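Local coordinates for protein pectate lyase (Paenibacillus sp. 0602, PDB 5GT5) that cleaves polygalacturonate, and probably partly methylated pectins, within the chain by an eliminative mechanism that most likely depends on calcium, at residues P200-W203 with V204-Q207; I208-M211 with E212-A216. The protein carries 1 engineered substitution. All blocks are in the same frame, centred on the assembly; numbering follows the deposited sequence.

Contact 1. Residues P200-W203 with V204-Q207; sequences PNSW and VTRQ
V204, T205, R206 and Q207 meet the four residues before them where helix 203-212 begins, a worked example of how a helix start is given acceptors for its first N-H groups. V204 sets its CB near the hydroxyl of S202 and its methyls toward helix 233-241; its own N is taken by D196. T205 meets the N-cap residue, S202, whose OG accepts from T205 N over 3.1 Å; D196 also bonds that hydroxyl. T205 OG1 lies close to S202 OG and is also bonded to S199 O, while the methyl CG2 is packed against P200 O at 3.2 Å.

R206 ties most of the stretch together. Its N gives the first-turn bond to S202 O, 2.9 Å long and close to straight. The side chain then bends at chi3 (-87°), which brings the guanidinium back over the preceding loop, where NE bonds N201 O at 2.9 Å from above the carbonyl plane and NH2 adds a weak bond of 3.0 Å. One guanidinium face meets N201 ND2, the amide plane inclined by 29°. Over the opposite face stands the indole of W203, edge-on and 88° from parallel, with CE3 3.9 Å from NH1. Meanwhile OD1 of N201 lies 3.4 Å from CD of R206, along the aliphatic part.

Q207 closes the turn, its N reaching W203 O at 3.2 Å, an oxygen that H83 also bonds; its buried amide is bonded at both ends, OE1 by W138 N and NE2 to T82 O. The first N-H groups of the helix are thus met by S202 and D196, whose carboxylate would probably be stabilised by the positive helix end, while R206 shares its charge with loop carbonyls.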
loop_
_atom_site.group_PDB
_atom_site.type_symbol
_atom_site.label_atom_id
_atom_site.label_comp_id
_atom_site.label_asym_id
_atom_site.label_seq_id
_atom_site.Cartn_x
_atom_site.Cartn_y
_atom_site.Cartn_z
ATOM N N PRO A 200 -39.390 -22.949 -3.739
ATOM C CA PRO A 200 -39.518 -24.333 -3.240
ATOM C C PRO A 200 -38.277 -25.193 -3.336
ATOM O O PRO A 200 -38.197 -26.179 -2.616
ATOM C CB PRO A 200 -40.651 -24.916 -4.112
ATOM C CG PRO A 200 -41.422 -23.725 -4.523
ATOM C CD PRO A 200 -40.436 -22.619 -4.723
ATOM N N ASN A 201 -37.316 -24.838 -4.189
ATOM C CA ASN A 201 -36.021 -25.526 -4.182
ATOM C C ASN A 201 -34.872 -24.600 -3.836
ATOM O O ASN A 201 -33.719 -24.856 -4.191
ATOM C CB ASN A 201 -35.708 -26.226 -5.514
ATOM C CG ASN A 201 -34.724 -27.371 -5.339
ATOM O OD1 ASN A 201 -34.774 -28.120 -4.334
ATOM N ND2 ASN A 201 -33.825 -27.535 -6.321
ATOM N N SER A 202 -35.159 -23.533 -3.102
ATOM C CA SER A 202 -34.063 -22.652 -2.706
ATOM C C SER A 202 -33.088 -23.360 -1.775
ATOM O O SER A 202 -33.390 -24.380 -1.139
ATOM C CB SER A 202 -34.588 -21.371 -2.049
ATOM O OG SER A 202 -34.977 -21.617 -0.695
ATOM N N TRP A 203 -31.902 -22.782 -1.670
ATOM C CA TRP A 203 -30.873 -23.349 -0.803
ATOM C C TRP A 203 -31.318 -23.505 0.648
ATOM O O TRP A 203 -31.065 -24.536 1.305
ATOM C CB TRP A 203 -29.627 -22.461 -0.874
ATOM C CG TRP A 203 -28.422 -23.016 -0.147
ATOM C CD1 TRP A 203 -27.879 -22.548 1.022
ATOM C CD2 TRP A 203 -27.610 -24.130 -0.549
ATOM N NE1 TRP A 203 -26.783 -23.302 1.368
ATOM C CE2 TRP A 203 -26.608 -24.294 0.435
ATOM C CE3 TRP A 203 -27.665 -25.027 -1.621
ATOM C CZ2 TRP A 203 -25.632 -25.294 0.361
ATOM C CZ3 TRP A 203 -26.701 -26.024 -1.697
ATOM C CH2 TRP A 203 -25.693 -26.148 -0.716
ATOM N N VAL A 204 -31.976 -22.463 1.152
ATOM C CA VAL A 204 -32.511 -22.504 2.503
ATOM C C VAL A 204 -33.670 -23.517 2.614
ATOM O O VAL A 204 -33.745 -24.261 3.584
ATOM C CB VAL A 204 -32.941 -21.119 2.983
ATOM C CG1 VAL A 204 -33.718 -21.226 4.304
ATOM C CG2 VAL A 204 -31.727 -20.233 3.170
ATOM N N THR A 205 -34.535 -23.579 1.612
ATOM C CA THR A 205 -35.634 -24.543 1.671
ATOM C C THR A 205 -35.127 -25.989 1.684
ATOM O O THR A 205 -35.649 -26.826 2.431
ATOM C CB THR A 205 -36.573 -24.321 0.498
ATOM O OG1 THR A 205 -37.145 -23.015 0.620
ATOM C CG2 THR A 205 -37.704 -25.388 0.480
ATOM N N ARG A 206 -34.087 -26.268 0.894
ATOM C CA ARG A 206 -33.481 -27.591 0.931
ATOM C C ARG A 206 -32.935 -27.933 2.306
ATOM O O ARG A 206 -33.111 -29.045 2.795
ATOM C CB ARG A 206 -32.396 -27.750 -0.120
ATOM C CG ARG A 206 -32.963 -28.121 -1.480
ATOM C CD ARG A 206 -31.892 -28.107 -2.568
ATOM N NE ARG A 206 -31.789 -26.766 -3.099
ATOM C CZ ARG A 206 -30.779 -26.326 -3.850
ATOM N NH1 ARG A 206 -29.774 -27.146 -4.162
ATOM N NH2 ARG A 206 -30.776 -25.061 -4.279
ATOM N N GLN A 207 -32.320 -26.956 2.976
ATOM C CA GLN A 207 -31.853 -27.215 4.333
ATOM C C GLN A 207 -33.027 -27.507 5.281
ATOM O O GLN A 207 -32.975 -28.435 6.091
ATOM C CB GLN A 207 -31.077 -25.981 4.835
ATOM C CG GLN A 207 -30.716 -25.985 6.339
ATOM C CD GLN A 207 -29.653 -27.001 6.638
ATOM O OE1 GLN A 207 -28.470 -26.666 6.671
ATOM N NE2 GLN A 207 -30.054 -28.268 6.817
#

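Contact 2. Residues I208-M211 with E212-A216; sequences INEM and EANKA
N214 reaches back to E210 across the C-terminal turn of helix 203-212, part of the long excursion between strands 184-194 and 248-249 of the parallel beta-helix characteristic of polysaccharide lyase family 1. The principle illustrated is that a side chain can supply a donor where the helical run of backbone N-H groups gives out. ND2 of N214 bonds E210 O at 2.9 Å, nearly straight (162°), approaching in the carbonyl plane with the oxygen close to the plane of the amide. With CG beside the backbone N (chi1 -59°), the amide is directed back at the helix end. The E210 carboxylate lies almost flat to that amide, their planes 19° apart, and its OE2 comes within 3.4 Å of N214 ND2 at an angle too poor for a bond. Were the amide replaced by the methyl of an alanine, E210 O would probably be left with little more than the weak, long bond from A213 N.

Backbone bonds frame this grip. E212 N and A213 N continue the helical pattern to I208 O and N209 O, whereas N214 N turns to M211 O, 3.0 Å away. The same oxygen receives a CA-H...O contact from K215.

Farther out, E212 OE1 is bonded to Y221 and forms a salt bridge with R225, fixing the turn to helix 219-225, while M211 and I208 pack on Y221. K215 folds back over the turn: its NZ forms a salt bridge with E212 OE2, the hydrogen bond within it weak, and donates to a lone pair of E212 O, in the carbonyl plane, at 3.2 Å.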
loop_
_atom_site.group_PDB
_atom_site.type_symbol
_atom_site.label_atom_id
_atom_site.label_comp_id
_atom_site.label_asym_id
_atom_site.label_seq_id
_atom_site.Cartn_x
_atom_site.Cartn_y
_atom_site.Cartn_z
ATOM N N ILE A 208 -34.069 -26.689 5.210
ATOM C CA ILE A 208 -35.196 -26.862 6.128
ATOM C C ILE A 208 -35.942 -28.183 5.846
ATOM O O ILE A 208 -36.319 -28.889 6.785
ATOM C CB ILE A 208 -36.134 -25.652 6.130
ATOM C CG1 ILE A 208 -35.690 -24.614 7.174
ATOM C CG2 ILE A 208 -37.529 -26.045 6.592
ATOM C CD1 ILE A 208 -34.310 -24.030 6.964
ATOM N N ASN A 209 -36.099 -28.540 4.574
ATOM C CA ASN A 209 -36.782 -29.806 4.250
ATOM C C ASN A 209 -36.098 -31.014 4.862
ATOM O O ASN A 209 -36.769 -31.940 5.376
ATOM C CB ASN A 209 -36.895 -29.982 2.734
ATOM C CG ASN A 209 -37.953 -29.122 2.120
ATOM O OD1 ASN A 209 -38.784 -28.521 2.811
ATOM N ND2 ASN A 209 -37.933 -29.049 0.783
ATOM N N GLU A 210 -34.770 -31.019 4.845
ATOM C CA GLU A 210 -34.016 -32.116 5.450
ATOM C C GLU A 210 -34.361 -32.239 6.931
ATOM O O GLU A 210 -34.582 -33.348 7.447
ATOM C CB GLU A 210 -32.508 -31.909 5.237
ATOM C CG GLU A 210 -31.586 -32.979 5.851
ATOM C CD GLU A 210 -31.712 -34.339 5.183
ATOM O OE1 GLU A 210 -31.996 -34.395 3.954
ATOM O OE2 GLU A 210 -31.533 -35.358 5.895
ATOM N N MET A 211 -34.428 -31.111 7.624
ATOM C CA MET A 211 -34.684 -31.152 9.060
ATOM C C MET A 211 -36.128 -31.501 9.361
ATOM O O MET A 211 -36.394 -32.185 10.351
ATOM C CB MET A 211 -34.281 -29.816 9.702
ATOM C CG MET A 211 -32.778 -29.538 9.511
ATOM S SD MET A 211 -32.188 -28.135 10.455
ATOM C CE MET A 211 -33.056 -26.808 9.656
ATOM N N GLU A 212 -37.051 -31.026 8.534
ATOM C CA GLU A 212 -38.472 -31.302 8.729
ATOM C C GLU A 212 -38.738 -32.799 8.683
ATOM O O GLU A 212 -39.617 -33.286 9.391
ATOM C CB GLU A 212 -39.314 -30.521 7.710
ATOM C CG GLU A 212 -40.823 -30.688 7.863
ATOM C CD GLU A 212 -41.395 -30.053 9.107
ATOM O OE1 GLU A 212 -40.705 -29.260 9.784
ATOM O OE2 GLU A 212 -42.578 -30.332 9.407
ATOM N N ALA A 213 -37.959 -33.515 7.886
ATOM C CA ALA A 213 -38.090 -34.963 7.728
ATOM C C ALA A 213 -37.421 -35.751 8.845
ATOM O O ALA A 213 -37.597 -36.971 8.943
ATOM C CB ALA A 213 -37.514 -35.387 6.374
ATOM N N ASN A 214 -36.637 -35.073 9.676
ATOM C CA ASN A 214 -35.817 -35.749 10.660
ATOM C C ASN A 214 -35.694 -34.869 11.899
ATOM O O ASN A 214 -34.588 -34.612 12.373
ATOM C CB ASN A 214 -34.407 -36.021 10.086
ATOM C CG ASN A 214 -34.422 -36.890 8.818
ATOM O OD1 ASN A 214 -34.539 -38.118 8.902
ATOM N ND2 ASN A 214 -34.246 -36.257 7.643
ATOM N N LYS A 215 -36.826 -34.400 12.415
ATOM C CA LYS A 215 -36.797 -33.324 13.415
ATOM C C LYS A 215 -35.996 -33.606 14.687
ATOM O O LYS A 215 -35.341 -32.703 15.227
ATOM C CB LYS A 215 -38.207 -32.877 13.817
ATOM C CG LYS A 215 -38.921 -32.042 12.781
ATOM C CD LYS A 215 -40.266 -31.575 13.329
ATOM C CE LYS A 215 -41.294 -31.400 12.239
ATOM N NZ LYS A 215 -41.761 -32.666 11.655
ATOM N N ALA A 216 -36.029 -34.844 15.171
ATOM C CA ALA A 216 -35.338 -35.188 16.405
ATOM C C ALA A 216 -33.838 -34.988 16.309
ATOM O O ALA A 216 -33.162 -34.805 17.325
ATOM C CB ALA A 216 -35.633 -36.642 16.789
#

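Overall arrangement
Followed from the N terminus, the chain leaves strand 184-194, passes through the loop that contact 1 turns into a helix, runs along helix 203-212, and leaves it at contact 2 toward helix 219-225. The two adjoin in sequence, with centres about 12 Å apart, and neither nests in nor crosses the other; each closes a local turn at one end of the same helix. Contact 1 ties the helix start to the preceding loop and to helix 84-89, whereas contact 2 joins its end to helix 219-225. Helix 233-241 packs against both, through V204 and T205 at one end and I208 and E212 at the other, away from the likely calcium and catalytic residues.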